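Local coordinates for protein secretin XcpQ (PDB 4E9J) that forms the outer-membrane channel through which the type II secretion system exports proteins such as elastase LasB, this chain being its periplasmic N0-N1-N2 part, at residues I132-V136 and I163-I167; S75-T79 and G140-A144; E114-I118 and I160-E164. All blocks are in the same frame, centred on the assembly; numbering follows the deposited sequence.

Contact 1 of 3, residues I132-V136 and I163-I167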
loop_
_atom_site.group_PDB
_atom_site.type_symbol
_atom_site.label_atom_id
_atom_site.label_comp_id
_atom_site.label_asym_id
_atom_site.label_seq_id
_atom_site.Cartn_x
_atom_site.Cartn_y
_atom_site.Cartn_z
ATOM N N ILE A 132 -6.693 9.791 0.844
ATOM C CA ILE A 132 -7.196 9.655 2.209
ATOM C C ILE A 132 -6.216 8.909 3.110
ATOM O O ILE A 132 -6.331 9.028 4.322
ATOM C CB ILE A 132 -8.637 9.066 2.260
ATOM C CG1 ILE A 132 -8.713 7.687 1.613
ATOM C CG2 ILE A 132 -9.642 10.050 1.597
ATOM C CD1 ILE A 132 -9.926 6.924 1.982
ATOM N N ARG A 133 -5.260 8.160 2.550
ATOM C CA ARG A 133 -4.266 7.463 3.374
ATOM C C ARG A 133 -3.522 8.395 4.366
ATOM O O ARG A 133 -3.416 7.996 5.530
ATOM C CB ARG A 133 -3.272 6.629 2.549
ATOM C CG ARG A 133 -2.828 5.379 3.301
ATOM C CD ARG A 133 -1.816 4.556 2.537
ATOM N NE ARG A 133 -2.388 3.806 1.420
ATOM C CZ ARG A 133 -3.077 2.668 1.517
ATOM N NH1 ARG A 133 -3.336 2.134 2.710
ATOM N NH2 ARG A 133 -3.530 2.065 0.425
ATOM N N PRO A 134 -3.152 9.666 4.058
ATOM C CA PRO A 134 -2.520 10.497 5.112
ATOM C C PRO A 134 -3.370 10.695 6.367
ATOM O O PRO A 134 -2.853 11.120 7.405
ATOM C CB PRO A 134 -2.269 11.855 4.429
ATOM C CG PRO A 134 -2.535 11.681 3.019
ATOM C CD PRO A 134 -3.221 10.391 2.763
ATOM N N LEU A 135 -4.669 10.408 6.269
ATOM C CA LEU A 135 -5.575 10.609 7.369
ATOM C C LEU A 135 -5.793 9.362 8.194
ATOM O O LEU A 135 -6.391 9.481 9.253
ATOM C CB LEU A 135 -6.913 11.093 6.831
ATOM C CG LEU A 135 -6.851 12.319 5.912
ATOM C CD1 LEU A 135 -8.200 12.589 5.310
ATOM C CD2 LEU A 135 -6.358 13.535 6.662
ATOM N N VAL A 136 -5.387 8.176 7.718
ATOM C CA VAL A 136 -5.589 6.954 8.478
ATOM C C VAL A 136 -4.336 6.724 9.320
ATOM O O VAL A 136 -3.252 6.578 8.764
ATOM C CB VAL A 136 -5.922 5.755 7.556
ATOM C CG1 VAL A 136 -6.114 4.477 8.378
ATOM C CG2 VAL A 136 -7.160 6.063 6.716
ATOM N N ILE A 163 -13.194 11.671 8.250
ATOM C CA ILE A 163 -12.737 11.131 6.959
ATOM C C ILE A 163 -13.918 11.004 5.984
ATOM O O ILE A 163 -13.757 11.256 4.790
ATOM C CB ILE A 163 -11.942 9.812 7.145
ATOM C CG1 ILE A 163 -10.638 10.073 7.905
ATOM C CG2 ILE A 163 -11.637 9.129 5.774
ATOM C CD1 ILE A 163 -10.029 8.845 8.521
ATOM N N GLU A 164 -15.085 10.599 6.473
ATOM C CA GLU A 164 -16.278 10.512 5.625
ATOM C C GLU A 164 -16.625 11.887 4.964
ATOM O O GLU A 164 -17.033 11.895 3.803
ATOM C CB GLU A 164 -17.459 9.910 6.409
ATOM C CG GLU A 164 -18.649 9.516 5.547
ATOM C CD GLU A 164 -19.506 8.374 6.066
ATOM O OE1 GLU A 164 -19.366 7.997 7.251
ATOM O OE2 GLU A 164 -20.330 7.859 5.275
ATOM N N ASP A 165 -16.434 13.035 5.669
ATOM C CA ASP A 165 -16.648 14.374 5.072
ATOM C C ASP A 165 -15.610 14.680 3.996
ATOM O O ASP A 165 -15.954 15.327 3.014
ATOM C CB ASP A 165 -16.617 15.490 6.126
ATOM N N VAL A 166 -14.353 14.228 4.174
ATOM C CA VAL A 166 -13.265 14.459 3.209
ATOM C C VAL A 166 -13.567 13.673 1.937
ATOM O O VAL A 166 -13.415 14.202 0.840
ATOM C CB VAL A 166 -11.876 14.103 3.814
ATOM C CG1 VAL A 166 -10.773 14.108 2.751
ATOM C CG2 VAL A 166 -11.524 15.061 4.945
ATOM N N ILE A 167 -14.021 12.433 2.088
ATOM C CA ILE A 167 -14.416 11.583 0.959
ATOM C C ILE A 167 -15.568 12.242 0.202
ATOM O O ILE A 167 -15.496 12.334 -1.015
ATOM C CB ILE A 167 -14.764 10.131 1.403
ATOM C CG1 ILE A 167 -13.508 9.407 1.926
ATOM C CG2 ILE A 167 -15.385 9.350 0.234
ATOM C CD1 ILE A 167 -13.753 8.208 2.720
#
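Leu-135 and Ile-163 meet where the short 3-10 turn that follows helix 125-132 faces helix 157-171 in the N1 domain. CB of Leu-135 lies 4.0 Å from Ile-163 CG1 and nearly as close to Ile-163 CD1. CG stands beside the backbone N, anti to the carbonyl carbon (chi1 -53°), and directs CD1 at the next helical turn, where it meets Val-166 tip to tip, 3.9 Å from CG1 and 4.2 Å from CG2. The methyl end of Ile-163 also comes against the turn's backbone, its CD1 3.8 Å from Leu-135 O, and it lies loosely near Val-136 CG2. Beside Val-166, Ile-167 crosses Ile-132 at a slant: CG2 of Ile-132 rests 3.9 Å from CG1 of Ile-167, and CD1 of Ile-132 is 4.1 Å from CD1 of Ile-167. Ile-132 and Ile-167 both rest on Leu-151, and Ile-132 and Ile-163 on Ile-153, so strand 150-155 backs the contact. No hydrogen bond joins the two segments. Branched aliphatic groups at van der Waals distance hold the turn to the helix, which makes this hydrophobic packing between the two helical elements on one side of the N1 sheet.

Contact 2 of 3, residues S75-T79 and G140-A144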
loop_
_atom_site.group_PDB
_atom_site.type_symbol
_atom_site.label_atom_id
_atom_site.label_comp_id
_atom_site.label_asym_id
_atom_site.label_seq_id
_atom_site.Cartn_x
_atom_site.Cartn_y
_atom_site.Cartn_z
ATOM N N SER A 75 -10.986 -7.533 6.971
ATOM C CA SER A 75 -10.582 -6.198 7.375
ATOM C C SER A 75 -10.695 -6.045 8.878
ATOM O O SER A 75 -9.819 -5.442 9.487
ATOM C CB SER A 75 -11.425 -5.126 6.685
ATOM O OG SER A 75 -10.852 -4.769 5.438
ATOM N N VAL A 76 -11.767 -6.585 9.489
ATOM C CA VAL A 76 -11.937 -6.518 10.946
ATOM C C VAL A 76 -10.859 -7.359 11.636
ATOM O O VAL A 76 -10.251 -6.906 12.597
ATOM C CB VAL A 76 -13.387 -6.897 11.371
ATOM C CG1 VAL A 76 -13.500 -7.121 12.880
ATOM C CG2 VAL A 76 -14.361 -5.806 10.929
ATOM N N MET A 77 -10.582 -8.549 11.131
ATOM C CA MET A 77 -9.557 -9.416 11.725
ATOM C C MET A 77 -8.193 -8.714 11.654
ATOM O O MET A 77 -7.526 -8.562 12.674
ATOM C CB MET A 77 -9.477 -10.750 10.961
ATOM C CG MET A 77 -10.599 -11.775 11.248
ATOM S SD MET A 77 -11.083 -12.076 12.975
ATOM C CE MET A 77 -12.434 -11.037 13.092
ATOM N N SER A 78 -7.805 -8.256 10.453
ATOM C CA SER A 78 -6.569 -7.511 10.243
ATOM C C SER A 78 -6.495 -6.252 11.108
ATOM O O SER A 78 -5.437 -6.004 11.683
ATOM C CB SER A 78 -6.385 -7.154 8.770
ATOM O OG SER A 78 -5.252 -6.326 8.575
ATOM N N THR A 79 -7.621 -5.520 11.294
ATOM C CA THR A 79 -7.631 -4.323 12.154
ATOM C C THR A 79 -7.172 -4.643 13.579
ATOM O O THR A 79 -6.453 -3.847 14.159
ATOM C CB THR A 79 -9.022 -3.642 12.182
ATOM O OG1 THR A 79 -9.303 -3.075 10.890
ATOM C CG2 THR A 79 -9.147 -2.524 13.269
ATOM N N GLY A 140 -4.747 2.144 12.389
ATOM C CA GLY A 140 -5.952 1.959 11.607
ATOM C C GLY A 140 -5.805 1.024 10.435
ATOM O O GLY A 140 -4.786 0.365 10.247
ATOM N N HIS A 141 -6.853 0.977 9.637
ATOM C CA HIS A 141 -6.930 0.093 8.488
ATOM C C HIS A 141 -7.633 0.805 7.375
ATOM O O HIS A 141 -8.568 1.554 7.614
ATOM C CB HIS A 141 -7.720 -1.169 8.858
ATOM C CG HIS A 141 -7.822 -2.199 7.787
ATOM N ND1 HIS A 141 -6.826 -3.119 7.566
ATOM C CD2 HIS A 141 -8.822 -2.425 6.914
ATOM C CE1 HIS A 141 -7.240 -3.872 6.559
ATOM N NE2 HIS A 141 -8.448 -3.507 6.152
ATOM N N LEU A 142 -7.205 0.559 6.151
ATOM C CA LEU A 142 -7.869 1.113 4.988
ATOM C C LEU A 142 -7.790 0.076 3.887
ATOM O O LEU A 142 -6.704 -0.379 3.575
ATOM C CB LEU A 142 -7.250 2.455 4.563
ATOM C CG LEU A 142 -7.843 3.111 3.313
ATOM C CD1 LEU A 142 -9.309 3.479 3.519
ATOM C CD2 LEU A 142 -7.047 4.378 2.947
ATOM N N ALA A 143 -8.948 -0.341 3.352
ATOM C CA ALA A 143 -9.034 -1.325 2.269
ATOM C C ALA A 143 -10.129 -0.928 1.288
ATOM O O ALA A 143 -11.110 -0.309 1.687
ATOM C CB ALA A 143 -9.332 -2.710 2.830
ATOM N N ALA A 144 -9.962 -1.302 0.008
ATOM C CA ALA A 144 -10.954 -1.067 -1.036
ATOM C C ALA A 144 -11.867 -2.282 -1.195
ATOM O O ALA A 144 -11.421 -3.422 -1.023
ATOM C CB ALA A 144 -10.264 -0.791 -2.365
#
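The last turn of helix 66-79 runs nearly antiparallel to strand 141-144, at 157° with the short axes 9.1 Å apart, and brings Thr-79 opposite His-141 and Ser-75 opposite Ala-143. His-141 carries most of the contact. With CG anti to the backbone N (chi1 -177°), its ring reaches out from the strand toward the helix, and NE2 arrives 2.8 Å from Ser-75 OG in a hydrogen bond for which either group could be the donor. Ser-75 O lies over the centre of one ring face, 4.0 Å above the plane. That carbonyl oxygen is itself gripped twice, by the backbone N and the OG1 of Thr-79, which approach from opposite faces of the carbonyl plane; the OG1 bond is 2.8 Å long. The same hydroxyl packs against the root of the imidazole, with Thr-79 OG1 3.2 Å from His-141 CB, and also bonds to Ser-154 OG on the adjacent strand. Ser-78 OG stands obliquely by the ND1-CE1 side, 3.7 Å from His-141 ND1, and makes no hydrogen bond to it. Beyond the ring, Ala-143 CB sits 3.7 Å from Ser-75 OG. The imidazole is therefore held at NE2, with the Ser-75 carbonyl oxygen over one face, in a polar junction near the surface. This is an interdomain contact, joining an N0 helix to an N1 strand. His-141 and Ala-143 pair through their backbones with Ser-154 and Ile-152 of strand 150-155, while behind the helix Val-76 and Met-77 pack on Phe-34 of helix 31-42. On the far side of the strand, Leu-142 lies against Ile-129 and Ile-132 of helix 125-132.

Contact 3 of 3, residues E114-I118 and I160-E164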
loop_
_atom_site.group_PDB
_atom_site.type_symbol
_atom_site.label_atom_id
_atom_site.label_comp_id
_atom_site.label_asym_id
_atom_site.label_seq_id
_atom_site.Cartn_x
_atom_site.Cartn_y
_atom_site.Cartn_z
ATOM N N GLU A 114 -13.599 1.404 15.472
ATOM C CA GLU A 114 -14.754 1.069 14.646
ATOM C C GLU A 114 -14.248 0.752 13.250
ATOM O O GLU A 114 -13.366 1.446 12.768
ATOM C CB GLU A 114 -15.788 2.202 14.588
ATOM C CG GLU A 114 -16.985 1.900 13.681
ATOM C CD GLU A 114 -18.008 3.007 13.498
ATOM O OE1 GLU A 114 -18.152 3.855 14.408
ATOM O OE2 GLU A 114 -18.693 3.007 12.450
ATOM N N THR A 115 -14.787 -0.312 12.615
ATOM C CA THR A 115 -14.524 -0.687 11.223
ATOM C C THR A 115 -15.783 -0.310 10.423
ATOM O O THR A 115 -16.809 -0.979 10.557
ATOM C CB THR A 115 -14.192 -2.153 11.109
ATOM O OG1 THR A 115 -13.033 -2.412 11.908
ATOM C CG2 THR A 115 -13.938 -2.569 9.660
ATOM N N ARG A 116 -15.713 0.765 9.608
ATOM C CA ARG A 116 -16.850 1.267 8.856
ATOM C C ARG A 116 -16.662 1.129 7.344
ATOM O O ARG A 116 -15.572 1.401 6.855
ATOM C CB ARG A 116 -17.058 2.759 9.183
ATOM C CG ARG A 116 -18.421 3.231 8.721
ATOM C CD ARG A 116 -18.639 4.693 8.922
ATOM N NE ARG A 116 -18.790 5.031 10.337
ATOM C CZ ARG A 116 -19.046 6.248 10.792
ATOM N NH1 ARG A 116 -19.160 7.270 9.946
ATOM N NH2 ARG A 116 -19.167 6.462 12.102
ATOM N N VAL A 117 -17.712 0.722 6.607
ATOM C CA VAL A 117 -17.705 0.661 5.148
ATOM C C VAL A 117 -18.308 1.985 4.679
ATOM O O VAL A 117 -19.379 2.374 5.147
ATOM C CB VAL A 117 -18.516 -0.538 4.601
ATOM C CG1 VAL A 117 -18.509 -0.545 3.073
ATOM C CG2 VAL A 117 -17.977 -1.860 5.123
ATOM N N ILE A 118 -17.619 2.687 3.786
ATOM C CA ILE A 118 -18.034 3.991 3.257
ATOM C C ILE A 118 -18.264 3.799 1.782
ATOM O O ILE A 118 -17.317 3.518 1.064
ATOM C CB ILE A 118 -16.956 5.090 3.520
ATOM C CG1 ILE A 118 -16.690 5.235 5.037
ATOM C CG2 ILE A 118 -17.407 6.442 2.960
ATOM C CD1 ILE A 118 -15.625 6.294 5.436
ATOM N N ILE A 160 -13.533 8.616 12.012
ATOM C CA ILE A 160 -14.145 8.087 10.795
ATOM C C ILE A 160 -15.118 9.119 10.208
ATOM O O ILE A 160 -15.110 9.303 9.001
ATOM C CB ILE A 160 -14.818 6.709 10.972
ATOM C CG1 ILE A 160 -13.812 5.673 11.502
ATOM C CG2 ILE A 160 -15.443 6.259 9.618
ATOM C CD1 ILE A 160 -14.310 4.306 11.696
ATOM N N ALA A 161 -15.934 9.788 11.048
ATOM C CA ALA A 161 -16.875 10.826 10.602
ATOM C C ALA A 161 -16.141 11.943 9.861
ATOM O O ALA A 161 -16.638 12.426 8.843
ATOM C CB ALA A 161 -17.648 11.394 11.803
ATOM N N ARG A 162 -14.949 12.340 10.367
ATOM C CA ARG A 162 -14.137 13.393 9.745
ATOM C C ARG A 162 -13.653 12.941 8.373
ATOM O O ARG A 162 -13.752 13.715 7.419
ATOM C CB ARG A 162 -12.948 13.797 10.637
ATOM N N ILE A 163 -13.194 11.671 8.250
ATOM C CA ILE A 163 -12.737 11.131 6.959
ATOM C C ILE A 163 -13.918 11.004 5.984
ATOM O O ILE A 163 -13.757 11.256 4.790
ATOM C CB ILE A 163 -11.942 9.812 7.145
ATOM C CG1 ILE A 163 -10.638 10.073 7.905
ATOM C CG2 ILE A 163 -11.637 9.129 5.774
ATOM C CD1 ILE A 163 -10.029 8.845 8.521
ATOM N N GLU A 164 -15.085 10.599 6.473
ATOM C CA GLU A 164 -16.278 10.512 5.625
ATOM C C GLU A 164 -16.625 11.887 4.964
ATOM O O GLU A 164 -17.033 11.895 3.803
ATOM C CB GLU A 164 -17.459 9.910 6.409
ATOM C CG GLU A 164 -18.649 9.516 5.547
ATOM C CD GLU A 164 -19.506 8.374 6.066
ATOM O OE1 GLU A 164 -19.366 7.997 7.251
ATOM O OE2 GLU A 164 -20.330 7.859 5.275
#
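Two nitrogens of Arg-116 grip two carboxylates, that of Glu-114 on its own strand and that of Glu-164 on the facing helix. The NE bond to Glu-114 OE2, 2.9 Å, is almost straight (172°) and meets that oxygen from above the carboxylate plane. NH1 reaches Glu-164 OE1 at 2.8 Å in a more bent salt bridge, entering nearly in line with the C-O bond of Glu-164; the guanidinium and the Glu-164 carboxylate planes are turned 57° apart. A bend at chi3 (-71°) swings the end of the arginine over Ile-160, whose CG2 lies 3.5 Å above one guanidinium face, offset toward its rim, while both acidic groups meet the edge. CD1 of Ile-160 comes 3.2 Å from Glu-114 O and also packs on Glu-114 CB. Ile-118 continues the apolar side of the contact, its CD1 4.2 Å from both Ile-160 CG2 and Glu-164 CB. The second oxygen of Glu-114, OE1, bonds to Ser-157 OG at the start of helix 157-171. A salt-bridge network laid across an isoleucine thus joins the first strand of the N1 domain to the helix packed on its sheet. Two carboxylates face one guanidinium, an excess of negative charge that probably favours the charged form of Arg-116.

In the fold
One contact spans N0 and N1, and two lie within N1. Contact 2 is the interdomain step, placing the end of helix 66-79 against strand 141-145; contacts 1 and 3 share Ile-163 and Glu-164 on helix 157-171, their centres about 8 Å apart. Contact 2 is about 14 Å centre to centre from contact 1 and 12 Å from contact 3. Strands 114-119 and 141-145 flank strand 150-155 in one mixed sheet, which continues into N0 through strand 55-61. Along the chain the segments come in the order 75-79, 114-118, 132-136, 140-144, then 160-164 and 163-167, which overlap. N1 helices and an N0 helix thus cover opposite faces of the N1 strands, closely joining N0 and N1.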